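Local coordinates for protein putative peptidase (Clostridium acetobutylicum, PDB 3K9T) that binds one zinc ion per subunit and may act in the biosynthesis of modified polysaccharides, with no peptidase activity expected despite its aminopeptidase-like domain, at residues I126-S131 and T188-M193. Sequence-based numbering, arbitrary orientation.
Sequences IPYLTS and TCHPSM. With ZN (zinc ion), chain B.
Tyr128 reaches the zinc-site loop with its ring and meets His190, Pro191 and Met193 in turn. Early in that loop, a weak hydrogen bond runs from His190 ND1 to Cys189 SG (3.4 Å), which lies in the imidazole plane at its edge. His190 NE2 binds the zinc ion at 2.0 Å, and the two bonds together would set the ring's rotation; Asp196 and His325 also coordinate the metal. The phenol comes obliquely over one face of the imidazole without hydrogen bonding to it: Tyr128 CE2 and His190 CD2 are 4.1 Å apart, the ring planes inclined at 44°. The loop joins strand 181-187 of the mixed sheet to helix 194-211 in the aminopeptidase-like region, whereas residues 126-131 belong to the insert, so through Tyr128 the insert meets the metal centre. Its ring also meets His325 edge-to-face, touching a second zinc ligand. Next along the loop, the Pro191 ring approaches obliquely, with CD 3.5 Å from Tyr128 CE1. Met193, a selenomethionine here, bends at chi3 (-75°) to bring CE over the phenol. This CH-pi contact puts CE 3.4 Å from the Tyr128 ring centroid. SE lies obliquely at 4.3 Å from that centroid in a Met-aromatic arrangement.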
loop_
_atom_site.group_PDB
_atom_site.type_symbol
_atom_site.label_atom_id
_atom_site.label_comp_id
_atom_site.label_asym_id
_atom_site.label_seq_id
_atom_site.Cartn_x
_atom_site.Cartn_y
_atom_site.Cartn_z
ATOM N N ILE A 126 -7.750 44.439 9.467
ATOM C CA ILE A 126 -9.179 44.584 9.708
ATOM C C ILE A 126 -9.776 43.177 9.601
ATOM O O ILE A 126 -9.613 42.494 8.606
ATOM C CB ILE A 126 -9.847 45.554 8.722
ATOM C CG1 ILE A 126 -9.137 46.918 8.740
ATOM C CG2 ILE A 126 -11.353 45.718 9.060
ATOM C CD1 ILE A 126 -9.485 47.841 7.526
ATOM N N PRO A 127 -10.436 42.713 10.652
ATOM C CA PRO A 127 -11.045 41.409 10.486
ATOM C C PRO A 127 -12.344 41.447 9.664
ATOM O O PRO A 127 -13.105 42.403 9.768
ATOM C CB PRO A 127 -11.327 40.963 11.925
ATOM C CG PRO A 127 -11.411 42.206 12.724
ATOM C CD PRO A 127 -10.607 43.259 12.007
ATOM N N TYR A 128 -12.557 40.405 8.863
ATOM C CA TYR A 128 -13.809 40.179 8.125
ATOM C C TYR A 128 -14.773 39.339 8.950
ATOM O O TYR A 128 -14.465 38.225 9.332
ATOM C CB TYR A 128 -13.517 39.494 6.778
ATOM C CG TYR A 128 -14.715 38.945 6.022
ATOM C CD1 TYR A 128 -15.784 39.761 5.642
ATOM C CD2 TYR A 128 -14.744 37.618 5.655
ATOM C CE1 TYR A 128 -16.881 39.233 4.950
ATOM C CE2 TYR A 128 -15.826 37.074 4.960
ATOM C CZ TYR A 128 -16.890 37.877 4.622
ATOM O OH TYR A 128 -17.896 37.284 3.903
ATOM N N LEU A 129 -15.938 39.891 9.245
ATOM C CA LEU A 129 -16.961 39.175 10.010
ATOM C C LEU A 129 -18.305 39.233 9.275
ATOM O O LEU A 129 -18.573 40.154 8.498
ATOM C CB LEU A 129 -17.092 39.745 11.439
ATOM C CG LEU A 129 -15.858 39.614 12.341
ATOM C CD1 LEU A 129 -15.907 40.556 13.521
ATOM C CD2 LEU A 129 -15.744 38.197 12.796
ATOM N N THR A 130 -19.120 38.220 9.525
ATOM C CA THR A 130 -20.450 38.103 8.945
ATOM C C THR A 130 -21.454 37.698 10.033
ATOM O O THR A 130 -21.078 37.173 11.077
ATOM C CB THR A 130 -20.525 37.015 7.837
ATOM O OG1 THR A 130 -20.444 35.722 8.437
ATOM C CG2 THR A 130 -19.429 37.185 6.788
ATOM N N SER A 131 -22.733 37.932 9.780
ATOM C CA SER A 131 -23.776 37.492 10.694
ATOM C C SER A 131 -25.012 37.222 9.884
ATOM O O SER A 131 -25.995 37.920 9.989
ATOM C CB SER A 131 -24.064 38.543 11.768
ATOM O OG SER A 131 -25.024 38.033 12.686
ATOM N N THR A 188 -19.288 33.870 -4.778
ATOM C CA THR A 188 -19.357 35.307 -5.047
ATOM C C THR A 188 -19.713 36.204 -3.854
ATOM O O THR A 188 -19.915 37.410 -4.022
ATOM C CB THR A 188 -20.386 35.526 -6.113
ATOM O OG1 THR A 188 -21.571 34.821 -5.729
ATOM C CG2 THR A 188 -19.854 34.994 -7.455
ATOM N N CYS A 189 -19.722 35.611 -2.658
ATOM C CA CYS A 189 -20.219 36.260 -1.459
ATOM C C CYS A 189 -19.183 37.077 -0.667
ATOM O O CYS A 189 -19.561 37.891 0.179
ATOM C CB CYS A 189 -20.813 35.193 -0.553
ATOM S SG CYS A 189 -19.617 33.892 -0.124
ATOM N N HIS A 190 -17.889 36.866 -0.909
ATOM C CA HIS A 190 -16.875 37.643 -0.192
ATOM C C HIS A 190 -16.689 39.038 -0.789
ATOM O O HIS A 190 -16.585 39.180 -2.016
ATOM C CB HIS A 190 -15.549 36.935 -0.202
ATOM C CG HIS A 190 -15.495 35.750 0.697
ATOM N ND1 HIS A 190 -16.534 34.855 0.809
ATOM C CD2 HIS A 190 -14.505 35.294 1.501
ATOM C CE1 HIS A 190 -16.182 33.893 1.641
ATOM N NE2 HIS A 190 -14.962 34.140 2.076
ATOM N N PRO A 191 -16.634 40.058 0.070
ATOM C CA PRO A 191 -16.466 41.455 -0.381
ATOM C C PRO A 191 -15.025 41.795 -0.804
ATOM O O PRO A 191 -14.482 41.045 -1.643
ATOM C CB PRO A 191 -17.011 42.279 0.799
ATOM C CG PRO A 191 -16.863 41.377 1.984
ATOM C CD PRO A 191 -17.018 39.985 1.490
ATOM N N SER A 192 -14.418 42.866 -0.260
ATOM C CA SER A 192 -13.073 43.326 -0.716
ATOM C C SER A 192 -11.899 42.524 -0.139
ATOM O O SER A 192 -11.129 43.013 0.692
ATOM C CB SER A 192 -12.863 44.822 -0.418
ATOM O OG SER A 192 -13.849 45.617 -1.045
HETATM N N MSE A 193 -11.805 41.273 -0.575
HETATM C CA MSE A 193 -10.673 40.395 -0.299
HETATM C C MSE A 193 -10.361 39.690 -1.628
HETATM O O MSE A 193 -11.278 39.345 -2.392
HETATM C CB MSE A 193 -10.989 39.395 0.810
HETATM C CG MSE A 193 -11.224 40.044 2.200
HETATM SE SE MSE A 193 -12.042 38.770 3.345
HETATM C CE MSE A 193 -13.868 38.807 2.594
HETATM ZN ZN ZN B . -13.678 32.961 3.158
#